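Local coordinates for protein adenosine deaminase 1 (Arthrobacter aurescens, PDB 3RYS) that probably catalyses the zinc-dependent hydrolytic deamination of adenine to hypoxanthine, a step of purine salvage, at residues L26-I31 / E48-K53; E36-E41 / E76-D81; A85-A90 / F132-L137; I100-Q105 / T136-A141. All coordinates share one frame; numbering follows the deposited sequence.

Contact 1 of 4, residues L26-I31 / E48-K53; sequences LQPELI and EELREK
Arg51 reaches across from helix 47-51 to the first turn of helix 28-37. Its CG stands beside the backbone N (chi1 -47°). CB, CG and CD carry the chain outward without a close partner across the contact; the bend at chi3 brings the guanidinium over Pro28 CG. Arg51 NE is the first atom to come near, 4.2 Å from Pro28 CG. Arg51 CZ sits closer, 3.6 Å from Pro28 CG, which lies against one face of the group toward its rim. Arg51 NH1 forms a salt bridge with Glu29 OE2 at 2.7 Å. The carboxylate lies at the guanidinium edge and is nearly coplanar with it, yet the hydrogen bond is bent and weak. Arg51 NH2 ends 3.5 Å from Gln27 NE2; both are donors and do not bond. Gln27 is the N-cap of helix 28-37, so the arginine spans the start of the helix. Both helices belong to the long excursion between strands 15-17 and 95-102 of this TIM-barrel deaminase. Beneath the charged layer, Leu50 CD2 rests in the notch formed by Pro28 CB (4.0 Å) and Ile31 CD1 (4.1 Å). Gln27 OE1 turns to Tyr288 OH for a weak hydrogen bond.

Contact 2 of 4, residues E36-E41 / E76-D81; sequences ERNGIE and EQDFTD
Arg37 extends toward helix 76-92 with CG anti to the backbone N (chi1 -161°), stays extended at chi2, and turns at chi3 (72°). Asp78 and Asp81 both hold CG beside their own backbone N, and this brings one oxygen of each to the guanidinium edge. The three residues form a salt-bridge network. Asp81 OD2 is gripped end-on by two nitrogens. Arg37 NH1 donates to Asp81 OD2 at 2.9 Å, and Arg37 NH2 donates to the same oxygen at 2.6 Å, in a salt bridge. The two flat groups are tilted about halfway between coplanar and perpendicular, and NH2 meets OD2 on the anti side, out of the carboxylate plane. Arg37 NH2 also donates to Asp78 OD1 at 3.0 Å, in an almost straight bond of 172°. Here guanidinium and carboxylate are nearly coplanar. Gln77 CG packs obliquely, 3.6 Å from Arg37 NH2. The other oxygen of Asp78, OD2, accepts from the backbone N atoms of Gln74 and Thr75, which fixes the rotation of this carboxylate. Just past Arg37, helix 28-37 ends in a Schellman motif at Gly39. The contact therefore joins its C-terminal end to the first turns of helix 76-92 at the protein surface. One guanidinium serves two carboxylates through three bonds, so Arg37 is likely to offset the mutual repulsion of Asp78 and Asp81.

Contact 3 of 4, residues A85-A90 / F132-L137; sequences AYLERA and FGVSTL
Glu88 and Phe132 bring the two backbones nearest, CA to CA 6.1 Å, where helix 76-92 passes the turn between helix 128-132 and strand 135-143. Phe132 lays one face of its ring on the helix backbone. Glu88 N stands 3.9 Å above the centre of the Phe132 ring, and Leu87 C lies over the same face toward the rim. The two sides of the ring meet different residues. Phe132 CD2 is 3.5 Å from Leu87 CB, while Phe132 CE1 is 3.7 Å from Glu88 CB. The Glu88 chain then extends away from the contact. An alanine in place of Phe132 would probably leave a gap against Leu87 and Glu88 and uncover this turn of the helix backbone. Gly133 follows with positive phi (71°), and the chain swings into the strand. Leu87 works deeper than the ring. Its CD2 touches Thr136 CG2 at 3.8 Å, the two side chains crossing at about a right angle. Val134 CG1 lies 4.3 Å from the same Leu87 CD2. In Thr136, chi1 of 60° tucks OG1 against the backbone, flanked by N and C, and turns CG2 to the leucine; OG1 is hydrogen-bonded to Ser128 OG. Leu125 of helix 114-125 also touches both Leu87 and Thr136. No hydrogen bond crosses between the segments. An outer helix packed by apolar side chains against the start of a parallel strand is the layering of a TIM barrel, the fold of this deaminase family.

Contact 4 of 4, residues I100-Q105 / T136-A141; sequences IMMDPQ and TLLIAA
Met101 and Ile139 lie side by side on one face of two neighbouring parallel strands. The Met101 CG methylene fits into the hollow between Ile139 CG2, at 3.6 Å, and Ala141 CB, at 3.9 Å. The Met101 side chain also touches His21 and His199, two of the zinc ligands. Asp103 OD1 also comes against Ala141 CB, while its OD2 is hydrogen-bonded to Tyr66 OH of the adenine pocket. The axes of strands 100-102 and 136-141 cross at -33°, the twist of a barrel sheet. Ile100 straddles Leu138: Ile100 N donates to Leu137 O at 2.8 Å, and Ile100 O accepts from Ile139 N at 2.8 Å. The next bond, Met102 N to Ile139 O, is weak. These are the second and third strands of the parallel TIM-barrel sheet, with the metal-facing residues on the inside. The face with Ile100, Leu138, Met102 and Ala140 turns to the outer helices, chiefly 114-125. There Leu138 CD1 bulges toward Met102 CB, 4.3 Å away. Ile100 CD1 lies 4.4 Å from Thr136 CG2. Further along, the Pro104 ring fills the shallow dip over Ala140, with CG 3.9 Å from Ala140 CB. A glycine at Pro104 is likely to open a gap between Ala140 and Val154 of helix 148-160, which the ring also touches. Beyond the proline, a water donates to Ala141 O at 2.6 Å and to Gln105 OE1, and accepts from Gln105 N. Gln105 OE1 also accepts from Leu143 N.

Contacts 1 and 2 use the start and end of helix 28-37, their centres about 15 Å apart. Helix 76-92 then carries on from contact 2 to contact 3, with centres about 20 Å apart. Contacts 3 and 4 share Thr136 and Leu137 and touch directly: Ile100 CD1 lies 4.0 Å from Tyr86 CE2 and 4.2 Å from Leu87 CD2. The series thus runs from the periphery to the barrel wall. Contact 4 is next to the active site, with the Met101 side chain about 5 Å from the zinc ion and that of Asp103 about 5 Å from adenine. In contact 1, the Ile31 side chain is about 14 Å from adenine. Contacts 2 and 3 lie away from the annotated sites.

Contact 1 of 4, residues L26-I31 / E48-K53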
loop_
_atom_site.group_PDB
_atom_site.type_symbol
_atom_site.label_atom_id
_atom_site.label_comp_id
_atom_site.label_asym_id
_atom_site.label_seq_id
_atom_site.Cartn_x
_atom_site.Cartn_y
_atom_site.Cartn_z
ATOM N N LEU A 26 -5.354 10.424 2.314
ATOM C CA LEU A 26 -5.791 11.802 2.496
ATOM C C LEU A 26 -7.185 12.067 1.930
ATOM O O LEU A 26 -7.369 12.180 0.720
ATOM C CB LEU A 26 -4.784 12.748 1.846
ATOM C CG LEU A 26 -4.646 14.136 2.461
ATOM C CD1 LEU A 26 -4.557 14.021 3.970
ATOM C CD2 LEU A 26 -3.414 14.827 1.893
ATOM N N GLN A 27 -8.160 12.179 2.821
ATOM C CA GLN A 27 -9.546 12.403 2.439
ATOM C C GLN A 27 -9.790 13.894 2.158
ATOM O O GLN A 27 -9.187 14.755 2.798
ATOM C CB GLN A 27 -10.459 11.901 3.563
ATOM C CG GLN A 27 -11.799 11.386 3.092
ATOM C CD GLN A 27 -11.679 10.142 2.235
ATOM O OE1 GLN A 27 -11.134 9.122 2.666
ATOM N NE2 GLN A 27 -12.205 10.215 1.014
ATOM N N PRO A 28 -10.665 14.204 1.185
ATOM C CA PRO A 28 -10.989 15.590 0.820
ATOM C C PRO A 28 -11.328 16.490 2.008
ATOM O O PRO A 28 -11.007 17.679 1.971
ATOM C CB PRO A 28 -12.202 15.429 -0.094
ATOM C CG PRO A 28 -11.963 14.119 -0.767
ATOM C CD PRO A 28 -11.306 13.237 0.274
ATOM N N GLU A 29 -11.965 15.944 3.040
ATOM C CA GLU A 29 -12.252 16.731 4.235
ATOM C C GLU A 29 -10.956 17.182 4.903
ATOM O O GLU A 29 -10.797 18.357 5.242
ATOM C CB GLU A 29 -13.119 15.949 5.231
ATOM C CG GLU A 29 -14.492 15.552 4.700
ATOM C CD GLU A 29 -14.415 14.442 3.662
ATOM O OE1 GLU A 29 -13.708 13.445 3.914
ATOM O OE2 GLU A 29 -15.056 14.565 2.595
ATOM N N LEU A 30 -10.028 16.247 5.082
ATOM C CA LEU A 30 -8.765 16.544 5.752
ATOM C C LEU A 30 -7.917 17.495 4.920
ATOM O O LEU A 30 -7.256 18.384 5.458
ATOM C CB LEU A 30 -7.989 15.264 6.054
ATOM C CG LEU A 30 -6.713 15.471 6.869
ATOM C CD1 LEU A 30 -6.991 16.340 8.085
ATOM C CD2 LEU A 30 -6.097 14.137 7.279
ATOM N N ILE A 31 -7.942 17.302 3.607
ATOM C CA ILE A 31 -7.237 18.190 2.694
ATOM C C ILE A 31 -7.644 19.651 2.930
ATOM O O ILE A 31 -6.796 20.516 3.141
ATOM C CB ILE A 31 -7.477 17.789 1.227
ATOM C CG1 ILE A 31 -6.960 16.370 0.981
ATOM C CG2 ILE A 31 -6.789 18.754 0.291
ATOM C CD1 ILE A 31 -7.087 15.901 -0.459
ATOM N N GLU A 48 -16.460 19.928 -3.346
ATOM C CA GLU A 48 -17.198 19.208 -4.375
ATOM C C GLU A 48 -16.436 19.219 -5.701
ATOM O O GLU A 48 -16.385 18.208 -6.406
ATOM C CB GLU A 48 -18.590 19.809 -4.562
ATOM C CG GLU A 48 -19.465 19.035 -5.534
ATOM C CD GLU A 48 -20.736 19.779 -5.885
ATOM O OE1 GLU A 48 -20.799 21.005 -5.641
ATOM O OE2 GLU A 48 -21.670 19.139 -6.407
ATOM N N GLU A 49 -15.849 20.366 -6.037
ATOM C CA GLU A 49 -15.062 20.483 -7.260
ATOM C C GLU A 49 -13.843 19.578 -7.174
ATOM O O GLU A 49 -13.341 19.089 -8.191
ATOM C CB GLU A 49 -14.620 21.927 -7.507
ATOM C CG GLU A 49 -13.801 22.101 -8.787
ATOM C CD GLU A 49 -13.121 23.458 -8.880
ATOM O OE1 GLU A 49 -13.651 24.437 -8.310
ATOM O OE2 GLU A 49 -12.055 23.546 -9.528
ATOM N N LEU A 50 -13.371 19.357 -5.952
ATOM C CA LEU A 50 -12.257 18.450 -5.726
ATOM C C LEU A 50 -12.654 17.002 -6.025
ATOM O O LEU A 50 -11.996 16.332 -6.821
ATOM C CB LEU A 50 -11.711 18.586 -4.300
ATOM C CG LEU A 50 -10.694 17.523 -3.873
ATOM C CD1 LEU A 50 -9.566 17.398 -4.890
ATOM C CD2 LEU A 50 -10.141 17.820 -2.490
ATOM N N ARG A 51 -13.726 16.525 -5.392
ATOM C CA ARG A 51 -14.179 15.147 -5.591
ATOM C C ARG A 51 -14.458 14.877 -7.068
ATOM O O ARG A 51 -14.367 13.744 -7.538
ATOM C CB ARG A 51 -15.430 14.851 -4.762
ATOM C CG ARG A 51 -15.349 15.301 -3.315
ATOM C CD ARG A 51 -16.314 14.520 -2.433
ATOM N NE ARG A 51 -15.795 13.190 -2.117
ATOM C CZ ARG A 51 -15.331 12.829 -0.924
ATOM N NH1 ARG A 51 -15.330 13.690 0.085
ATOM N NH2 ARG A 51 -14.875 11.600 -0.737
ATOM N N GLU A 52 -14.789 15.942 -7.786
ATOM C CA GLU A 52 -15.085 15.879 -9.208
ATOM C C GLU A 52 -13.859 15.464 -10.019
ATOM O O GLU A 52 -13.977 15.042 -11.169
ATOM C CB GLU A 52 -15.569 17.250 -9.670
ATOM C CG GLU A 52 -16.301 17.263 -10.993
ATOM C CD GLU A 52 -16.973 18.599 -11.256
ATOM O OE1 GLU A 52 -17.171 19.366 -10.287
ATOM O OE2 GLU A 52 -17.304 18.881 -12.428
ATOM N N LYS A 53 -12.680 15.580 -9.413
ATOM C CA LYS A 53 -11.423 15.337 -10.121
ATOM C C LYS A 53 -10.878 13.921 -9.938
ATOM O O LYS A 53 -9.715 13.652 -10.241
ATOM C CB LYS A 53 -10.360 16.357 -9.693
ATOM C CG LYS A 53 -10.627 17.775 -10.164
ATOM C CD LYS A 53 -9.441 18.676 -9.876
ATOM C CE LYS A 53 -9.646 20.064 -10.465
ATOM N NZ LYS A 53 -8.485 20.964 -10.191
#

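Contact 2 of 4, residues E36-E41 / E76-D81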
loop_
_atom_site.group_PDB
_atom_site.type_symbol
_atom_site.label_atom_id
_atom_site.label_comp_id
_atom_site.label_asym_id
_atom_site.label_seq_id
_atom_site.Cartn_x
_atom_site.Cartn_y
_atom_site.Cartn_z
ATOM N N GLU A 36 -6.600 24.882 5.399
ATOM C CA GLU A 36 -7.041 25.994 6.227
ATOM C C GLU A 36 -6.050 26.295 7.343
ATOM O O GLU A 36 -5.678 27.448 7.563
ATOM C CB GLU A 36 -8.419 25.706 6.808
ATOM C CG GLU A 36 -9.047 26.897 7.502
ATOM C CD GLU A 36 -10.555 26.782 7.581
ATOM O OE1 GLU A 36 -11.125 25.928 6.867
ATOM O OE2 GLU A 36 -11.168 27.547 8.355
ATOM N N ARG A 37 -5.620 25.246 8.037
ATOM C CA ARG A 37 -4.676 25.376 9.139
ATOM C C ARG A 37 -3.338 25.954 8.681
ATOM O O ARG A 37 -2.638 26.611 9.452
ATOM C CB ARG A 37 -4.462 24.017 9.811
ATOM C CG ARG A 37 -3.871 24.101 11.208
ATOM C CD ARG A 37 -4.138 22.827 11.996
ATOM N NE ARG A 37 -3.341 21.700 11.517
ATOM C CZ ARG A 37 -3.446 20.458 11.975
ATOM N NH1 ARG A 37 -4.326 20.171 12.929
ATOM N NH2 ARG A 37 -2.674 19.502 11.476
ATOM N N ASN A 38 -2.982 25.704 7.427
ATOM C CA ASN A 38 -1.712 26.183 6.895
ATOM C C ASN A 38 -1.886 27.454 6.081
ATOM O O ASN A 38 -0.930 27.961 5.490
ATOM C CB ASN A 38 -1.039 25.106 6.043
ATOM C CG ASN A 38 -0.456 23.989 6.875
ATOM O OD1 ASN A 38 -0.393 22.840 6.439
ATOM N ND2 ASN A 38 -0.032 24.318 8.086
ATOM N N GLY A 39 -3.113 27.966 6.058
ATOM C CA GLY A 39 -3.431 29.139 5.267
ATOM C C GLY A 39 -3.038 28.948 3.815
ATOM O O GLY A 39 -2.444 29.827 3.198
ATOM N N ILE A 40 -3.362 27.782 3.271
ATOM C CA ILE A 40 -3.049 27.475 1.886
ATOM C C ILE A 40 -4.277 27.655 1.006
ATOM O O ILE A 40 -5.367 27.201 1.346
ATOM C CB ILE A 40 -2.522 26.033 1.734
ATOM C CG1 ILE A 40 -1.138 25.902 2.369
ATOM C CG2 ILE A 40 -2.486 25.622 0.266
ATOM C CD1 ILE A 40 -0.634 24.479 2.428
ATOM N N GLU A 41 -4.088 28.337 -0.118
ATOM C CA GLU A 41 -5.123 28.465 -1.132
ATOM C C GLU A 41 -5.148 27.210 -2.003
ATOM O O GLU A 41 -4.135 26.837 -2.599
ATOM C CB GLU A 41 -4.860 29.697 -2.002
ATOM C CG GLU A 41 -5.838 29.873 -3.153
ATOM C CD GLU A 41 -7.230 30.251 -2.680
ATOM O OE1 GLU A 41 -7.350 30.763 -1.545
ATOM O OE2 GLU A 41 -8.200 30.033 -3.443
ATOM N N GLU A 76 4.830 18.718 11.036
ATOM C CA GLU A 76 4.855 17.423 11.682
ATOM C C GLU A 76 3.437 17.030 12.084
ATOM O O GLU A 76 3.028 15.883 11.914
ATOM C CB GLU A 76 5.772 17.485 12.904
ATOM C CG GLU A 76 6.495 16.193 13.218
ATOM C CD GLU A 76 7.790 16.421 13.982
ATOM O OE1 GLU A 76 8.676 17.131 13.456
ATOM O OE2 GLU A 76 7.925 15.878 15.103
ATOM N N GLN A 77 2.684 17.995 12.602
ATOM C CA GLN A 77 1.311 17.760 13.029
ATOM C C GLN A 77 0.463 17.272 11.858
ATOM O O GLN A 77 -0.377 16.383 12.012
ATOM C CB GLN A 77 0.716 19.037 13.637
ATOM C CG GLN A 77 -0.633 18.851 14.333
ATOM C CD GLN A 77 -0.599 17.774 15.411
ATOM O OE1 GLN A 77 0.445 17.510 16.013
ATOM N NE2 GLN A 77 -1.747 17.145 15.658
ATOM N N ASP A 78 0.693 17.853 10.685
ATOM C CA ASP A 78 -0.023 17.460 9.475
ATOM C C ASP A 78 0.147 15.973 9.160
ATOM O O ASP A 78 -0.825 15.278 8.854
ATOM C CB ASP A 78 0.437 18.309 8.289
ATOM C CG ASP A 78 0.072 19.772 8.448
ATOM O OD1 ASP A 78 -0.916 20.062 9.157
ATOM O OD2 ASP A 78 0.767 20.630 7.864
ATOM N N PHE A 79 1.382 15.488 9.241
ATOM C CA PHE A 79 1.666 14.086 8.961
ATOM C C PHE A 79 1.068 13.165 10.021
ATOM O O PHE A 79 0.492 12.127 9.699
ATOM C CB PHE A 79 3.174 13.859 8.815
ATOM C CG PHE A 79 3.747 14.442 7.554
ATOM C CD1 PHE A 79 3.684 13.740 6.355
ATOM C CD2 PHE A 79 4.337 15.695 7.559
ATOM C CE1 PHE A 79 4.204 14.278 5.184
ATOM C CE2 PHE A 79 4.858 16.240 6.393
ATOM C CZ PHE A 79 4.793 15.527 5.204
ATOM N N THR A 80 1.201 13.561 11.283
ATOM C CA THR A 80 0.622 12.814 12.393
ATOM C C THR A 80 -0.888 12.672 12.236
ATOM O O THR A 80 -1.425 11.567 12.291
ATOM C CB THR A 80 0.910 13.506 13.735
ATOM O OG1 THR A 80 2.307 13.399 14.037
ATOM C CG2 THR A 80 0.101 12.868 14.848
ATOM N N ASP A 81 -1.564 13.801 12.047
ATOM C CA ASP A 81 -3.003 13.817 11.825
ATOM C C ASP A 81 -3.422 12.861 10.711
ATOM O O ASP A 81 -4.374 12.100 10.867
ATOM C CB ASP A 81 -3.478 15.234 11.500
ATOM C CG ASP A 81 -3.541 16.124 12.726
ATOM O OD1 ASP A 81 -3.417 15.597 13.850
ATOM O OD2 ASP A 81 -3.724 17.349 12.566
#

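Contact 3 of 4, residues A85-A90 / F132-L137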
loop_
_atom_site.group_PDB
_atom_site.type_symbol
_atom_site.label_atom_id
_atom_site.label_comp_id
_atom_site.label_asym_id
_atom_site.label_seq_id
_atom_site.Cartn_x
_atom_site.Cartn_y
_atom_site.Cartn_z
ATOM N N ALA A 85 -5.645 9.358 11.196
ATOM C CA ALA A 85 -6.958 9.287 10.576
ATOM C C ALA A 85 -7.098 7.971 9.828
ATOM O O ALA A 85 -8.189 7.415 9.731
ATOM C CB ALA A 85 -7.176 10.470 9.637
ATOM N N TYR A 86 -5.984 7.480 9.295
ATOM C CA TYR A 86 -5.976 6.188 8.628
ATOM C C TYR A 86 -6.008 5.050 9.642
ATOM O O TYR A 86 -6.808 4.129 9.518
ATOM C CB TYR A 86 -4.752 6.024 7.719
ATOM C CG TYR A 86 -4.458 4.569 7.438
ATOM C CD1 TYR A 86 -5.251 3.839 6.562
ATOM C CD2 TYR A 86 -3.417 3.915 8.081
ATOM C CE1 TYR A 86 -5.005 2.504 6.322
ATOM C CE2 TYR A 86 -3.162 2.586 7.846
ATOM C CZ TYR A 86 -3.958 1.880 6.965
ATOM O OH TYR A 86 -3.701 0.545 6.732
ATOM N N LEU A 87 -5.126 5.107 10.634
ATOM C CA LEU A 87 -5.049 4.052 11.638
ATOM C C LEU A 87 -6.405 3.848 12.310
ATOM O O LEU A 87 -6.811 2.720 12.588
ATOM C CB LEU A 87 -3.968 4.368 12.678
ATOM C CG LEU A 87 -2.516 4.332 12.189
ATOM C CD1 LEU A 87 -1.568 4.957 13.208
ATOM C CD2 LEU A 87 -2.095 2.914 11.867
ATOM N N GLU A 88 -7.104 4.951 12.553
ATOM C CA GLU A 88 -8.427 4.915 13.163
ATOM C C GLU A 88 -9.435 4.203 12.252
ATOM O O GLU A 88 -10.156 3.298 12.687
ATOM C CB GLU A 88 -8.895 6.339 13.487
ATOM C CG GLU A 88 -10.289 6.426 14.093
ATOM C CD GLU A 88 -10.816 7.853 14.166
ATOM O OE1 GLU A 88 -10.044 8.793 13.878
ATOM O OE2 GLU A 88 -12.005 8.034 14.512
ATOM N N ARG A 89 -9.472 4.606 10.986
ATOM C CA ARG A 89 -10.392 4.005 10.019
ATOM C C ARG A 89 -10.008 2.562 9.680
ATOM O O ARG A 89 -10.869 1.689 9.560
ATOM C CB ARG A 89 -10.482 4.862 8.754
ATOM C CG ARG A 89 -11.347 4.263 7.659
ATOM C CD ARG A 89 -12.786 4.016 8.116
ATOM N NE ARG A 89 -13.584 3.419 7.045
ATOM C CZ ARG A 89 -13.555 2.128 6.722
ATOM N NH1 ARG A 89 -12.773 1.291 7.393
ATOM N NH2 ARG A 89 -14.306 1.668 5.729
ATOM N N ALA A 90 -8.709 2.314 9.546
ATOM C CA ALA A 90 -8.214 0.970 9.280
ATOM C C ALA A 90 -8.633 0.001 10.380
ATOM O O ALA A 90 -9.111 -1.098 10.100
ATOM C CB ALA A 90 -6.699 0.976 9.120
ATOM N N PHE A 132 -5.013 2.333 18.714
ATOM C CA PHE A 132 -5.926 1.781 17.727
ATOM C C PHE A 132 -5.862 0.260 17.673
ATOM O O PHE A 132 -6.677 -0.377 17.010
ATOM C CB PHE A 132 -5.645 2.385 16.346
ATOM C CG PHE A 132 -5.648 3.895 16.328
ATOM C CD1 PHE A 132 -6.826 4.605 16.506
ATOM C CD2 PHE A 132 -4.471 4.605 16.128
ATOM C CE1 PHE A 132 -6.827 5.988 16.488
ATOM C CE2 PHE A 132 -4.468 5.990 16.106
ATOM C CZ PHE A 132 -5.644 6.681 16.286
ATOM N N GLY A 133 -4.895 -0.318 18.378
ATOM C CA GLY A 133 -4.718 -1.758 18.381
ATOM C C GLY A 133 -4.182 -2.286 17.062
ATOM O O GLY A 133 -4.518 -3.396 16.644
ATOM N N VAL A 134 -3.339 -1.493 16.407
ATOM C CA VAL A 134 -2.762 -1.885 15.130
ATOM C C VAL A 134 -1.238 -1.896 15.183
ATOM O O VAL A 134 -0.614 -0.865 15.438
ATOM C CB VAL A 134 -3.202 -0.928 14.009
ATOM C CG1 VAL A 134 -2.480 -1.254 12.718
ATOM C CG2 VAL A 134 -4.709 -0.988 13.813
ATOM N N SER A 135 -0.642 -3.063 14.944
ATOM C CA SER A 135 0.807 -3.172 14.786
ATOM C C SER A 135 1.211 -2.470 13.501
ATOM O O SER A 135 0.493 -2.545 12.505
ATOM C CB SER A 135 1.226 -4.638 14.698
ATOM O OG SER A 135 1.003 -5.311 15.916
ATOM N N THR A 136 2.357 -1.800 13.502
ATOM C CA THR A 136 2.742 -1.027 12.326
ATOM C C THR A 136 4.220 -1.098 11.962
ATOM O O THR A 136 5.082 -1.199 12.834
ATOM C CB THR A 136 2.354 0.455 12.476
ATOM O OG1 THR A 136 3.021 1.013 13.615
ATOM C CG2 THR A 136 0.849 0.595 12.640
ATOM N N LEU A 137 4.492 -1.048 10.660
ATOM C CA LEU A 137 5.848 -0.894 10.145
ATOM C C LEU A 137 5.882 0.256 9.139
ATOM O O LEU A 137 4.947 0.439 8.354
ATOM C CB LEU A 137 6.351 -2.190 9.494
ATOM C CG LEU A 137 6.887 -3.296 10.414
ATOM C CD1 LEU A 137 7.799 -2.734 11.509
ATOM C CD2 LEU A 137 5.757 -4.101 11.026
#

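Contact 4 of 4, residues I100-Q105 / T136-A141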
loop_
_atom_site.group_PDB
_atom_site.type_symbol
_atom_site.label_atom_id
_atom_site.label_comp_id
_atom_site.label_asym_id
_atom_site.label_seq_id
_atom_site.Cartn_x
_atom_site.Cartn_y
_atom_site.Cartn_z
ATOM N N ILE A 100 3.021 0.387 6.283
ATOM C CA ILE A 100 2.631 1.624 5.620
ATOM C C ILE A 100 3.739 2.255 4.791
ATOM O O ILE A 100 4.855 2.465 5.269
ATOM C CB ILE A 100 2.140 2.637 6.666
ATOM C CG1 ILE A 100 0.957 2.048 7.437
ATOM C CG2 ILE A 100 1.762 3.953 6.009
ATOM C CD1 ILE A 100 0.733 2.675 8.797
ATOM N N MET A 101 3.420 2.564 3.542
ATOM C CA MET A 101 4.365 3.245 2.666
ATOM C C MET A 101 4.263 4.763 2.759
ATOM O O MET A 101 3.232 5.330 3.129
ATOM C CB MET A 101 4.196 2.795 1.213
ATOM C CG MET A 101 5.157 1.698 0.796
ATOM S SD MET A 101 4.869 1.142 -0.894
ATOM C CE MET A 101 3.462 0.065 -0.658
ATOM N N MET A 102 5.360 5.411 2.403
ATOM C CA MET A 102 5.462 6.848 2.466
ATOM C C MET A 102 6.461 7.252 1.394
ATOM O O MET A 102 7.454 6.555 1.182
ATOM C CB MET A 102 5.949 7.246 3.853
ATOM C CG MET A 102 6.569 8.617 3.958
ATOM S SD MET A 102 7.334 8.784 5.582
ATOM C CE MET A 102 7.952 10.458 5.467
ATOM N N ASP A 103 6.186 8.351 0.699
ATOM C CA ASP A 103 7.080 8.836 -0.345
ATOM C C ASP A 103 7.893 10.020 0.163
ATOM O O ASP A 103 7.517 11.175 -0.050
ATOM C CB ASP A 103 6.296 9.252 -1.596
ATOM C CG ASP A 103 5.484 8.112 -2.195
ATOM O OD1 ASP A 103 5.826 6.933 -1.951
ATOM O OD2 ASP A 103 4.503 8.402 -2.920
ATOM N N PRO A 104 9.022 9.737 0.827
ATOM C CA PRO A 104 9.876 10.794 1.375
ATOM C C PRO A 104 10.125 11.900 0.348
ATOM O O PRO A 104 10.013 13.081 0.678
ATOM C CB PRO A 104 11.186 10.058 1.674
ATOM C CG PRO A 104 10.802 8.651 1.844
ATOM C CD PRO A 104 9.642 8.408 0.947
ATOM N N GLN A 105 10.449 11.514 -0.884
ATOM C CA GLN A 105 10.799 12.477 -1.924
ATOM C C GLN A 105 9.638 13.388 -2.331
ATOM O O GLN A 105 9.859 14.518 -2.750
ATOM C CB GLN A 105 11.346 11.758 -3.157
ATOM C CG GLN A 105 12.701 11.106 -2.967
ATOM C CD GLN A 105 12.952 10.011 -3.982
ATOM O OE1 GLN A 105 12.280 8.981 -3.970
ATOM N NE2 GLN A 105 13.922 10.223 -4.866
ATOM N N THR A 136 2.357 -1.800 13.502
ATOM C CA THR A 136 2.742 -1.027 12.326
ATOM C C THR A 136 4.220 -1.098 11.962
ATOM O O THR A 136 5.082 -1.199 12.834
ATOM C CB THR A 136 2.354 0.455 12.476
ATOM O OG1 THR A 136 3.021 1.013 13.615
ATOM C CG2 THR A 136 0.849 0.595 12.640
ATOM N N LEU A 137 4.492 -1.048 10.660
ATOM C CA LEU A 137 5.848 -0.894 10.145
ATOM C C LEU A 137 5.882 0.256 9.139
ATOM O O LEU A 137 4.947 0.439 8.354
ATOM C CB LEU A 137 6.351 -2.190 9.494
ATOM C CG LEU A 137 6.887 -3.296 10.414
ATOM C CD1 LEU A 137 7.799 -2.734 11.509
ATOM C CD2 LEU A 137 5.757 -4.101 11.026
ATOM N N LEU A 138 6.953 1.040 9.172
ATOM C CA LEU A 138 7.089 2.153 8.246
ATOM C C LEU A 138 8.002 1.780 7.085
ATOM O O LEU A 138 9.138 1.345 7.283
ATOM C CB LEU A 138 7.617 3.398 8.964
ATOM C CG LEU A 138 7.615 4.688 8.141
ATOM C CD1 LEU A 138 6.276 4.867 7.428
ATOM C CD2 LEU A 138 7.929 5.895 9.011
ATOM N N ILE A 139 7.494 1.945 5.871
ATOM C CA ILE A 139 8.266 1.648 4.677
ATOM C C ILE A 139 8.472 2.902 3.848
ATOM O O ILE A 139 7.511 3.526 3.403
ATOM C CB ILE A 139 7.576 0.578 3.820
ATOM C CG1 ILE A 139 7.703 -0.787 4.491
ATOM C CG2 ILE A 139 8.182 0.526 2.420
ATOM C CD1 ILE A 139 7.214 -1.919 3.626
ATOM N N ALA A 140 9.730 3.279 3.653
ATOM C CA ALA A 140 10.051 4.413 2.798
ATOM C C ALA A 140 10.046 3.964 1.344
ATOM O O ALA A 140 10.825 3.089 0.951
ATOM C CB ALA A 140 11.396 5.000 3.174
ATOM N N ALA A 141 9.147 4.545 0.554
ATOM C CA ALA A 141 9.053 4.222 -0.866
ATOM C C ALA A 141 9.688 5.312 -1.723
ATOM O O ALA A 141 9.589 6.502 -1.417
ATOM C CB ALA A 141 7.609 3.996 -1.271
HETATM O O HOH W 1 10.409 8.872 -2.212
#